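PDB 3UZO: branched-chain-amino-acid aminotransferase from Deinococcus radiodurans, which probably catalyses the pyridoxal-5'-phosphate-dependent transfer of the amino group between leucine, valine or isoleucine and 2-oxoglutarate in branched-chain amino acid biosynthesis. Local coordinates for residues L91-Q96 and P264-Y269; L123-A128 and L142-F147; D224-D229 and G312-G317. All blocks are in the same frame, centred on the assembly; numbering follows the deposited sequence.

Contact 1. Residues L91-Q96 and P264-Y269; sequences LFRPDQ and PSITKY. With PLP (pyridoxal-5'-phosphate), chain C.
I266 reaches out from the first turn of helix 266-277 and meets Q96, near the start of helix 94-107, so that an apolar side chain joins two helix beginnings. Its CB lies 3.5 Å from O2P of the cofactor phosphate. CG1, set beside the backbone N (chi1 -55°), also stays close to that oxygen and carries the chain on towards Q96. At the tip, CD1 comes within 3.3 Å of Q96 CB, a carbon-carbon spacing short enough that its exact value is doubtful. The other branch, CG2, faces the same Q96 CB more loosely and, farther along, the aliphatic R93 CD.

R93 and Q96 are themselves layered: Q96 CG sits 3.3 Å above one face of the R93 guanidinium, offset toward its rim. The charged end of R93 is fixed from the second helix, since NH1 is hydrogen-bonded to S270 OG, a hydroxyl that is also bonded to I266 O. The link between the segments is thus apolar where they touch directly and polar one residue beyond.

On the cofactor side, I266 N donates to PLP O2P (2.9 Å), while O3P is gripped by three donors: T267 N, T267 OG1 and S265 OG, the last at 2.6 Å. S265 OG also accepts from K268 N at 3.0 Å, making S265 both N-cap and phosphate ligand. R100, Y207 and T304 are also hydrogen-bonded to PLP. A phosphate seated on backbone N-H groups at a helix N-terminus, where the helix dipole probably helps to balance its charge, is the phosphate-binding arrangement of class-IV (fold-type IV) aminotransferases.

Contact 2. Residues L123-A128 and L142-F147; sequences LQVVRA and LYLRPF. With GLU (glutamic acid), chain D.
Helix 115-128 packs on one face of an antiparallel sheet, and V125 and V126 on the helix meet L142 and L144 of strand 141-151. The two short axes approach to 9.9 Å and run obliquely antiparallel, at 143°, with only hydrocarbon between them.

L144 offers one methyl to each valine. Its CG lies anti to the carbonyl carbon (chi1 -70°), which sends the fork of the side chain out towards the helix. CD1 touches V126 CG2 at 3.8 Å, the two side chains crossing at about a right angle. CD2 touches V125 CG1, also at 3.8 Å, but here the side chains slide past each other in opposite directions. L142 contributes more loosely through CD2, which is 4.3 Å from V126 CG1. V126 is further covered by A81 of strand 74-83 and by V358 at the chain's end, and V125 by C169 of strand 162-172, so the helix lies across several strands of the small-domain sheet.

That sheet offers its opposite face to the substrate: Y143 and R145 turn from the helix towards the bound glutamate. The R145 chain bends at chi2 and chi3, folding back until NH2 donates to Y143 OH at 2.9 Å, nearly straight (168°) and in the guanidinium plane. The same nitrogen donates to OXT of the ligand at 2.7 Å, a more bent bond made at the edge of the guanidinium. Y143 thereby probably helps to orient the arginine that binds the ligand's alpha-carboxylate. The second subunit closes this end of the pocket: its Y71 and V157 are hydrogen-bonded to the same glutamate.

Contact 3. Residues D224-D229 and G312-G317; sequences DVIYLD and GGIQHG
I226 and I314 mark the closest approach of two backbones that share no hydrogen bond, their CA atoms 8.2 Å apart, because strand 183-186 pairs in parallel with both 224-225 and 309-316. The two segments therefore flank a common strand and reach each other through side chains alone.

The principal bridge is a meeting of isoleucine ends. I226 CD1 and I314 CD1 stand 3.5 Å apart, tighter than usual for two methyl carbons, and the side chains cross at about a right angle. Each isoleucine has CG1 beside its backbone N and an extended outer torsion (chi2 -171° in I226, -175° in I314), which pushes the delta methyl out to full reach. I226 CD1 also lies 4.0 Å from I314 CG1. F244 of strand 243-248 packs against both isoleucines, and F185 of the intervening strand against I226.

Farther along, L228 CD1 approaches H316 CE1 at 4.0 Å, obliquely to the imidazole. The ring is steadied through ND1, which is hydrogen-bonded to T187 OG1; L228 packs on T187 as well, so that residue serves both partners.

V225 and Y227 turn from this interface to helix 204-219, and V225 CG1 sits 3.7 Å above the centre of the Y227 ring. D229 then ties down the loop that follows, OD1 accepting from the backbone N-H groups of T234 and T235 and OD2 bonded to T232 OG1. With a helix behind one segment and an apolar layer before it, the arrangement belongs to the core of the mixed sheet in the larger domain of the class-IV aminotransferase fold, which shares the cofactor site with the smaller one; the I226 side chain is about 11 Å from PLP.

How the contacts relate
Contacts 1 and 2 form a continuous body beside the active site. Their centres are 15 Å apart, and L91 joins them, with CD1 3.6 Å from L144 CD1 and CD2 3.7 Å from L123 CD2. Between them they serve two parts of the active site: residues 264-269 of contact 1 hold the cofactor phosphate, and the strand of contact 2 brings R145, and Y143 beside it, to the bound glutamate. Contact 3 touches neither. Its centre is 24 Å from that of contact 1 and 33 Å from that of contact 2, which lies on the opposite side of the chain's centre. Along the chain, the segments of contacts 1 and 3 alternate.

Contact 1. Residues L91-Q96 and P264-Y269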
loop_
_atom_site.group_PDB
_atom_site.type_symbol
_atom_site.label_atom_id
_atom_site.label_comp_id
_atom_site.label_asym_id
_atom_site.label_seq_id
_atom_site.Cartn_x
_atom_site.Cartn_y
_atom_site.Cartn_z
ATOM N N LEU A 91 24.030 -18.146 3.872
ATOM C CA LEU A 91 23.026 -17.212 3.384
ATOM C C LEU A 91 22.026 -18.218 2.797
ATOM O O LEU A 91 22.388 -19.031 1.944
ATOM C CB LEU A 91 23.621 -16.295 2.311
ATOM C CG LEU A 91 22.816 -15.071 1.854
ATOM C CD1 LEU A 91 22.246 -14.286 3.046
ATOM C CD2 LEU A 91 23.748 -14.185 1.030
ATOM N N PHE A 92 20.791 -18.189 3.293
ATOM C CA PHE A 92 19.748 -19.133 2.885
ATOM C C PHE A 92 18.912 -18.733 1.666
ATOM O O PHE A 92 18.207 -17.723 1.677
ATOM C CB PHE A 92 18.823 -19.383 4.085
ATOM C CG PHE A 92 17.791 -20.450 3.855
ATOM C CD1 PHE A 92 18.155 -21.798 3.812
ATOM C CD2 PHE A 92 16.449 -20.114 3.711
ATOM C CE1 PHE A 92 17.192 -22.800 3.634
ATOM C CE2 PHE A 92 15.472 -21.106 3.528
ATOM C CZ PHE A 92 15.841 -22.451 3.492
ATOM N N ARG A 93 19.002 -19.546 0.619
ATOM C CA ARG A 93 18.269 -19.347 -0.631
ATOM C C ARG A 93 18.066 -17.902 -1.124
ATOM O O ARG A 93 16.949 -17.517 -1.498
ATOM C CB ARG A 93 16.906 -20.050 -0.520
ATOM C CG ARG A 93 16.997 -21.468 0.030
ATOM C CD ARG A 93 15.718 -22.253 -0.208
ATOM N NE ARG A 93 15.546 -22.556 -1.627
ATOM C CZ ARG A 93 14.466 -23.117 -2.157
ATOM N NH1 ARG A 93 13.434 -23.446 -1.388
ATOM N NH2 ARG A 93 14.425 -23.352 -3.459
ATOM N N PRO A 94 19.144 -17.093 -1.171
ATOM C CA PRO A 94 19.005 -15.708 -1.630
ATOM C C PRO A 94 18.517 -15.569 -3.071
ATOM O O PRO A 94 17.934 -14.551 -3.436
ATOM C CB PRO A 94 20.406 -15.138 -1.431
ATOM C CG PRO A 94 21.280 -16.341 -1.713
ATOM C CD PRO A 94 20.564 -17.429 -0.946
ATOM N N ASP A 95 18.754 -16.592 -3.883
ATOM C CA ASP A 95 18.298 -16.580 -5.267
ATOM C C ASP A 95 16.765 -16.538 -5.310
ATOM O O ASP A 95 16.172 -15.924 -6.194
ATOM C CB ASP A 95 18.806 -17.829 -5.997
ATOM C CG ASP A 95 18.268 -19.124 -5.400
ATOM O OD1 ASP A 95 18.566 -19.427 -4.218
ATOM O OD2 ASP A 95 17.542 -19.838 -6.118
ATOM N N GLN A 96 16.126 -17.195 -4.350
ATOM C CA GLN A 96 14.665 -17.213 -4.298
ATOM C C GLN A 96 14.139 -15.809 -3.993
ATOM O O GLN A 96 13.181 -15.351 -4.612
ATOM C CB GLN A 96 14.191 -18.216 -3.241
ATOM C CG GLN A 96 14.527 -19.665 -3.588
ATOM C CD GLN A 96 13.924 -20.085 -4.916
ATOM O OE1 GLN A 96 12.710 -20.081 -5.081
ATOM N NE2 GLN A 96 14.775 -20.437 -5.873
ATOM N N PRO A 264 4.111 -15.850 -1.921
ATOM C CA PRO A 264 4.752 -17.141 -2.173
ATOM C C PRO A 264 5.949 -17.220 -1.216
ATOM O O PRO A 264 7.063 -16.807 -1.546
ATOM C CB PRO A 264 5.155 -17.039 -3.642
ATOM C CG PRO A 264 5.447 -15.582 -3.808
ATOM C CD PRO A 264 4.294 -14.939 -3.066
ATOM N N SER A 265 5.680 -17.727 -0.016
ATOM C CA SER A 265 6.681 -17.859 1.036
ATOM C C SER A 265 7.806 -18.831 0.701
ATOM O O SER A 265 7.561 -20.000 0.382
ATOM C CB SER A 265 6.001 -18.305 2.336
ATOM O OG SER A 265 6.956 -18.697 3.308
ATOM N N ILE A 266 9.039 -18.343 0.794
ATOM C CA ILE A 266 10.196 -19.173 0.517
ATOM C C ILE A 266 10.295 -20.242 1.604
ATOM O O ILE A 266 10.673 -21.380 1.329
ATOM C CB ILE A 266 11.505 -18.344 0.502
ATOM C CG1 ILE A 266 11.389 -17.187 -0.495
ATOM C CG2 ILE A 266 12.686 -19.243 0.148
ATOM C CD1 ILE A 266 11.176 -17.613 -1.923
ATOM N N THR A 267 9.957 -19.879 2.842
ATOM C CA THR A 267 10.014 -20.850 3.922
ATOM C C THR A 267 8.980 -21.951 3.647
ATOM O O THR A 267 9.250 -23.132 3.861
ATOM C CB THR A 267 9.728 -20.209 5.304
ATOM O OG1 THR A 267 10.616 -19.102 5.522
ATOM C CG2 THR A 267 9.956 -21.227 6.413
ATOM N N LYS A 268 7.803 -21.555 3.171
ATOM C CA LYS A 268 6.739 -22.501 2.844
ATOM C C LYS A 268 7.202 -23.477 1.754
ATOM O O LYS A 268 7.078 -24.698 1.910
ATOM C CB LYS A 268 5.489 -21.736 2.382
ATOM C CG LYS A 268 4.265 -22.594 2.031
ATOM C CD LYS A 268 4.185 -22.915 0.535
ATOM C CE LYS A 268 4.056 -21.657 -0.332
ATOM N NZ LYS A 268 2.758 -20.940 -0.144
ATOM N N TYR A 269 7.734 -22.955 0.650
ATOM C CA TYR A 269 8.199 -23.845 -0.412
ATOM C C TYR A 269 9.330 -24.740 0.068
ATOM O O TYR A 269 9.475 -25.881 -0.386
ATOM C CB TYR A 269 8.637 -23.051 -1.648
ATOM C CG TYR A 269 7.469 -22.527 -2.436
ATOM C CD1 TYR A 269 7.192 -21.162 -2.492
ATOM C CD2 TYR A 269 6.597 -23.407 -3.081
ATOM C CE1 TYR A 269 6.070 -20.687 -3.164
ATOM C CE2 TYR A 269 5.477 -22.945 -3.754
ATOM C CZ TYR A 269 5.216 -21.586 -3.790
ATOM O OH TYR A 269 4.087 -21.128 -4.420
HETATM N N1 PLP C . 3.477 -13.981 4.437
HETATM C C2 PLP C . 3.730 -12.616 4.600
HETATM C C2A PLP C . 2.541 -11.652 4.589
HETATM C C3 PLP C . 5.099 -12.196 4.763
HETATM O O3 PLP C . 5.385 -10.893 4.926
HETATM C C4 PLP C . 6.168 -13.177 4.750
HETATM C C4A PLP C . 7.656 -12.656 4.915
HETATM C C5 PLP C . 5.817 -14.599 4.578
HETATM C C6 PLP C . 4.482 -14.971 4.425
HETATM C C5A PLP C . 6.792 -15.712 4.549
HETATM O O4P PLP C . 7.665 -15.672 3.453
HETATM P P PLP C . 9.200 -16.046 3.624
HETATM O O1P PLP C . 9.898 -15.149 4.590
HETATM O O2P PLP C . 9.729 -15.898 2.177
HETATM O O3P PLP C . 9.219 -17.513 3.945
#

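Contact 2. Residues L123-A128 and L142-F147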
loop_
_atom_site.group_PDB
_atom_site.type_symbol
_atom_site.label_atom_id
_atom_site.label_comp_id
_atom_site.label_asym_id
_atom_site.label_seq_id
_atom_site.Cartn_x
_atom_site.Cartn_y
_atom_site.Cartn_z
ATOM N N LEU A 123 25.727 -10.010 0.117
ATOM C CA LEU A 123 27.056 -10.493 0.510
ATOM C C LEU A 123 27.893 -9.328 1.034
ATOM O O LEU A 123 28.525 -9.436 2.088
ATOM C CB LEU A 123 27.771 -11.156 -0.671
ATOM C CG LEU A 123 27.155 -12.470 -1.161
ATOM C CD1 LEU A 123 27.854 -12.934 -2.425
ATOM C CD2 LEU A 123 27.260 -13.519 -0.051
ATOM N N GLN A 124 27.892 -8.215 0.302
ATOM C CA GLN A 124 28.640 -7.034 0.727
ATOM C C GLN A 124 28.205 -6.587 2.115
ATOM O O GLN A 124 29.039 -6.281 2.965
ATOM C CB GLN A 124 28.436 -5.867 -0.241
ATOM C CG GLN A 124 29.182 -5.977 -1.563
ATOM C CD GLN A 124 29.207 -4.651 -2.309
ATOM O OE1 GLN A 124 29.631 -3.634 -1.764
ATOM N NE2 GLN A 124 28.757 -4.659 -3.557
ATOM N N VAL A 125 26.895 -6.545 2.347
ATOM C CA VAL A 125 26.381 -6.123 3.647
ATOM C C VAL A 125 26.757 -7.113 4.742
ATOM O O VAL A 125 27.183 -6.706 5.816
ATOM C CB VAL A 125 24.835 -5.933 3.606
ATOM C CG1 VAL A 125 24.271 -5.637 5.016
ATOM C CG2 VAL A 125 24.500 -4.785 2.672
ATOM N N VAL A 126 26.624 -8.413 4.486
ATOM C CA VAL A 126 26.981 -9.378 5.528
ATOM C C VAL A 126 28.473 -9.265 5.867
ATOM O O VAL A 126 28.859 -9.146 7.036
ATOM C CB VAL A 126 26.648 -10.844 5.108
ATOM C CG1 VAL A 126 27.145 -11.823 6.182
ATOM C CG2 VAL A 126 25.139 -11.006 4.914
ATOM N N ARG A 127 29.317 -9.277 4.848
ATOM C CA ARG A 127 30.752 -9.190 5.081
ATOM C C ARG A 127 31.192 -7.934 5.832
ATOM O O ARG A 127 32.018 -8.014 6.735
ATOM C CB ARG A 127 31.499 -9.308 3.752
ATOM C CG ARG A 127 31.469 -10.724 3.197
ATOM C CD ARG A 127 31.857 -10.780 1.735
ATOM N NE ARG A 127 31.729 -12.141 1.219
ATOM C CZ ARG A 127 31.593 -12.443 -0.066
ATOM N NH1 ARG A 127 31.566 -11.476 -0.972
ATOM N NH2 ARG A 127 31.467 -13.712 -0.442
ATOM N N ALA A 128 30.626 -6.786 5.480
ATOM C CA ALA A 128 30.991 -5.523 6.121
ATOM C C ALA A 128 30.447 -5.387 7.540
ATOM O O ALA A 128 30.931 -4.570 8.311
ATOM C CB ALA A 128 30.514 -4.356 5.273
ATOM N N LEU A 142 21.524 -12.873 11.317
ATOM C CA LEU A 142 21.697 -11.521 10.812
ATOM C C LEU A 142 20.621 -11.358 9.750
ATOM O O LEU A 142 20.699 -11.957 8.675
ATOM C CB LEU A 142 23.090 -11.334 10.194
ATOM C CG LEU A 142 23.381 -9.906 9.710
ATOM C CD1 LEU A 142 23.149 -8.911 10.848
ATOM C CD2 LEU A 142 24.821 -9.809 9.194
ATOM N N TYR A 143 19.608 -10.557 10.065
ATOM C CA TYR A 143 18.497 -10.323 9.152
ATOM C C TYR A 143 18.840 -9.273 8.114
ATOM O O TYR A 143 19.337 -8.204 8.454
ATOM C CB TYR A 143 17.265 -9.847 9.921
ATOM C CG TYR A 143 16.021 -9.707 9.067
ATOM C CD1 TYR A 143 15.222 -10.814 8.774
ATOM C CD2 TYR A 143 15.624 -8.464 8.577
ATOM C CE1 TYR A 143 14.051 -10.685 8.019
ATOM C CE2 TYR A 143 14.457 -8.320 7.820
ATOM C CZ TYR A 143 13.675 -9.434 7.550
ATOM O OH TYR A 143 12.501 -9.288 6.851
ATOM N N LEU A 144 18.550 -9.584 6.853
ATOM C CA LEU A 144 18.807 -8.668 5.747
ATOM C C LEU A 144 17.499 -8.103 5.225
ATOM O O LEU A 144 16.526 -8.842 5.041
ATOM C CB LEU A 144 19.538 -9.398 4.621
ATOM C CG LEU A 144 20.978 -9.762 4.989
ATOM C CD1 LEU A 144 21.421 -11.002 4.252
ATOM C CD2 LEU A 144 21.880 -8.577 4.672
ATOM N N ARG A 145 17.484 -6.797 4.974
ATOM C CA ARG A 145 16.296 -6.126 4.467
ATOM C C ARG A 145 16.539 -5.361 3.170
ATOM O O ARG A 145 16.858 -4.163 3.186
ATOM C CB ARG A 145 15.723 -5.176 5.536
ATOM C CG ARG A 145 14.626 -4.235 5.049
ATOM C CD ARG A 145 13.490 -4.996 4.357
ATOM N NE ARG A 145 12.845 -5.958 5.243
ATOM C CZ ARG A 145 11.938 -5.643 6.160
ATOM N NH1 ARG A 145 11.560 -4.383 6.318
ATOM N NH2 ARG A 145 11.400 -6.593 6.920
ATOM N N PRO A 146 16.430 -6.054 2.026
ATOM C CA PRO A 146 16.622 -5.417 0.721
ATOM C C PRO A 146 15.293 -4.736 0.416
ATOM O O PRO A 146 14.234 -5.266 0.778
ATOM C CB PRO A 146 16.851 -6.598 -0.231
ATOM C CG PRO A 146 17.222 -7.753 0.680
ATOM C CD PRO A 146 16.371 -7.519 1.889
ATOM N N PHE A 147 15.330 -3.566 -0.218
ATOM C CA PHE A 147 14.091 -2.894 -0.567
ATOM C C PHE A 147 14.292 -1.944 -1.732
ATOM O O PHE A 147 15.401 -1.488 -1.988
ATOM C CB PHE A 147 13.485 -2.163 0.649
ATOM C CG PHE A 147 14.289 -0.991 1.144
ATOM C CD1 PHE A 147 13.972 0.304 0.744
ATOM C CD2 PHE A 147 15.321 -1.176 2.058
ATOM C CE1 PHE A 147 14.671 1.406 1.259
ATOM C CE2 PHE A 147 16.029 -0.088 2.576
ATOM C CZ PHE A 147 15.701 1.207 2.176
HETATM N N GLU D . 8.969 -8.930 6.357
HETATM C CA GLU D . 8.312 -9.246 7.654
HETATM C C GLU D . 8.308 -8.030 8.551
HETATM O O GLU D . 7.492 -8.001 9.491
HETATM C CB GLU D . 9.047 -10.381 8.360
HETATM C CG GLU D . 8.663 -11.757 7.875
HETATM C CD GLU D . 9.237 -12.851 8.742
HETATM O OE1 GLU D . 9.222 -12.690 9.983
HETATM O OE2 GLU D . 9.697 -13.869 8.181
HETATM O OXT GLU D . 9.133 -7.132 8.298
#

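Contact 3. Residues D224-D229 and G312-G317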
loop_
_atom_site.group_PDB
_atom_site.type_symbol
_atom_site.label_atom_id
_atom_site.label_comp_id
_atom_site.label_asym_id
_atom_site.label_seq_id
_atom_site.Cartn_x
_atom_site.Cartn_y
_atom_site.Cartn_z
ATOM N N ASP A 224 -1.312 -12.752 16.109
ATOM C CA ASP A 224 -1.640 -12.079 14.862
ATOM C C ASP A 224 -2.970 -12.604 14.327
ATOM O O ASP A 224 -3.624 -13.448 14.943
ATOM C CB ASP A 224 -0.524 -12.354 13.841
ATOM C CG ASP A 224 -0.530 -11.387 12.662
ATOM O OD1 ASP A 224 0.219 -11.648 11.693
ATOM O OD2 ASP A 224 -1.266 -10.374 12.692
ATOM N N VAL A 225 -3.361 -12.097 13.168
ATOM C CA VAL A 225 -4.597 -12.512 12.531
ATOM C C VAL A 225 -4.277 -13.533 11.449
ATOM O O VAL A 225 -3.220 -13.473 10.819
ATOM C CB VAL A 225 -5.313 -11.299 11.857
ATOM C CG1 VAL A 225 -6.395 -11.784 10.898
ATOM C CG2 VAL A 225 -5.923 -10.396 12.918
ATOM N N ILE A 226 -5.156 -14.506 11.263
ATOM C CA ILE A 226 -4.953 -15.435 10.168
ATOM C C ILE A 226 -6.059 -14.999 9.236
ATOM O O ILE A 226 -7.234 -14.997 9.608
ATOM C CB ILE A 226 -5.130 -16.910 10.561
ATOM C CG1 ILE A 226 -3.960 -17.346 11.446
ATOM C CG2 ILE A 226 -5.154 -17.775 9.306
ATOM C CD1 ILE A 226 -3.904 -18.832 11.726
ATOM N N TYR A 227 -5.674 -14.592 8.034
ATOM C CA TYR A 227 -6.631 -14.108 7.057
ATOM C C TYR A 227 -7.293 -15.206 6.235
ATOM O O TYR A 227 -6.703 -16.259 5.994
ATOM C CB TYR A 227 -5.952 -13.090 6.134
ATOM C CG TYR A 227 -5.461 -11.855 6.870
ATOM C CD1 TYR A 227 -4.256 -11.866 7.580
ATOM C CD2 TYR A 227 -6.227 -10.690 6.892
ATOM C CE1 TYR A 227 -3.828 -10.736 8.298
ATOM C CE2 TYR A 227 -5.816 -9.567 7.603
ATOM C CZ TYR A 227 -4.619 -9.596 8.303
ATOM O OH TYR A 227 -4.235 -8.479 9.004
ATOM N N LEU A 228 -8.529 -14.935 5.823
ATOM C CA LEU A 228 -9.322 -15.852 5.017
ATOM C C LEU A 228 -9.441 -15.251 3.622
ATOM O O LEU A 228 -9.170 -14.065 3.439
ATOM C CB LEU A 228 -10.713 -16.017 5.634
ATOM C CG LEU A 228 -10.746 -16.445 7.102
ATOM C CD1 LEU A 228 -12.191 -16.554 7.587
ATOM C CD2 LEU A 228 -10.019 -17.772 7.249
ATOM N N ASP A 229 -9.854 -16.049 2.639
ATOM C CA ASP A 229 -9.958 -15.522 1.287
ATOM C C ASP A 229 -10.878 -14.304 1.286
ATOM O O ASP A 229 -11.968 -14.326 1.873
ATOM C CB ASP A 229 -10.469 -16.590 0.316
ATOM C CG ASP A 229 -11.917 -16.956 0.557
ATOM O OD1 ASP A 229 -12.198 -17.690 1.532
ATOM O OD2 ASP A 229 -12.768 -16.494 -0.236
ATOM N N GLY A 312 -1.050 -22.816 18.478
ATOM C CA GLY A 312 -1.730 -23.511 19.555
ATOM C C GLY A 312 -3.184 -23.700 19.188
ATOM O O GLY A 312 -3.699 -24.817 19.179
ATOM N N GLY A 313 -3.842 -22.595 18.868
ATOM C CA GLY A 313 -5.237 -22.656 18.490
ATOM C C GLY A 313 -5.640 -21.471 17.645
ATOM O O GLY A 313 -4.918 -20.473 17.567
ATOM N N ILE A 314 -6.797 -21.574 17.004
ATOM C CA ILE A 314 -7.287 -20.489 16.173
ATOM C C ILE A 314 -8.681 -20.083 16.618
ATOM O O ILE A 314 -9.576 -20.919 16.728
ATOM C CB ILE A 314 -7.351 -20.892 14.683
ATOM C CG1 ILE A 314 -5.949 -21.234 14.166
ATOM C CG2 ILE A 314 -7.944 -19.753 13.866
ATOM C CD1 ILE A 314 -5.908 -21.523 12.672
ATOM N N GLN A 315 -8.861 -18.792 16.874
ATOM C CA GLN A 315 -10.163 -18.283 17.277
ATOM C C GLN A 315 -10.909 -17.815 16.031
ATOM O O GLN A 315 -10.410 -16.991 15.261
ATOM C CB GLN A 315 -10.023 -17.096 18.234
ATOM C CG GLN A 315 -11.360 -16.537 18.709
ATOM C CD GLN A 315 -11.887 -17.253 19.938
ATOM O OE1 GLN A 315 -13.096 -17.396 20.119
ATOM N NE2 GLN A 315 -10.980 -17.692 20.797
ATOM N N HIS A 316 -12.098 -18.362 15.828
ATOM C CA HIS A 316 -12.929 -17.969 14.704
ATOM C C HIS A 316 -14.286 -17.708 15.339
ATOM O O HIS A 316 -14.962 -18.637 15.785
ATOM C CB HIS A 316 -13.010 -19.091 13.667
ATOM C CG HIS A 316 -13.807 -18.732 12.452
ATOM N ND1 HIS A 316 -13.610 -17.561 11.752
ATOM C CD2 HIS A 316 -14.808 -19.386 11.816
ATOM C CE1 HIS A 316 -14.456 -17.508 10.739
ATOM N NE2 HIS A 316 -15.195 -18.604 10.754
ATOM N N GLY A 317 -14.675 -16.441 15.408
ATOM C CA GLY A 317 -15.945 -16.126 16.029
ATOM C C GLY A 317 -15.848 -16.508 17.493
ATOM O O GLY A 317 -14.896 -16.127 18.172
#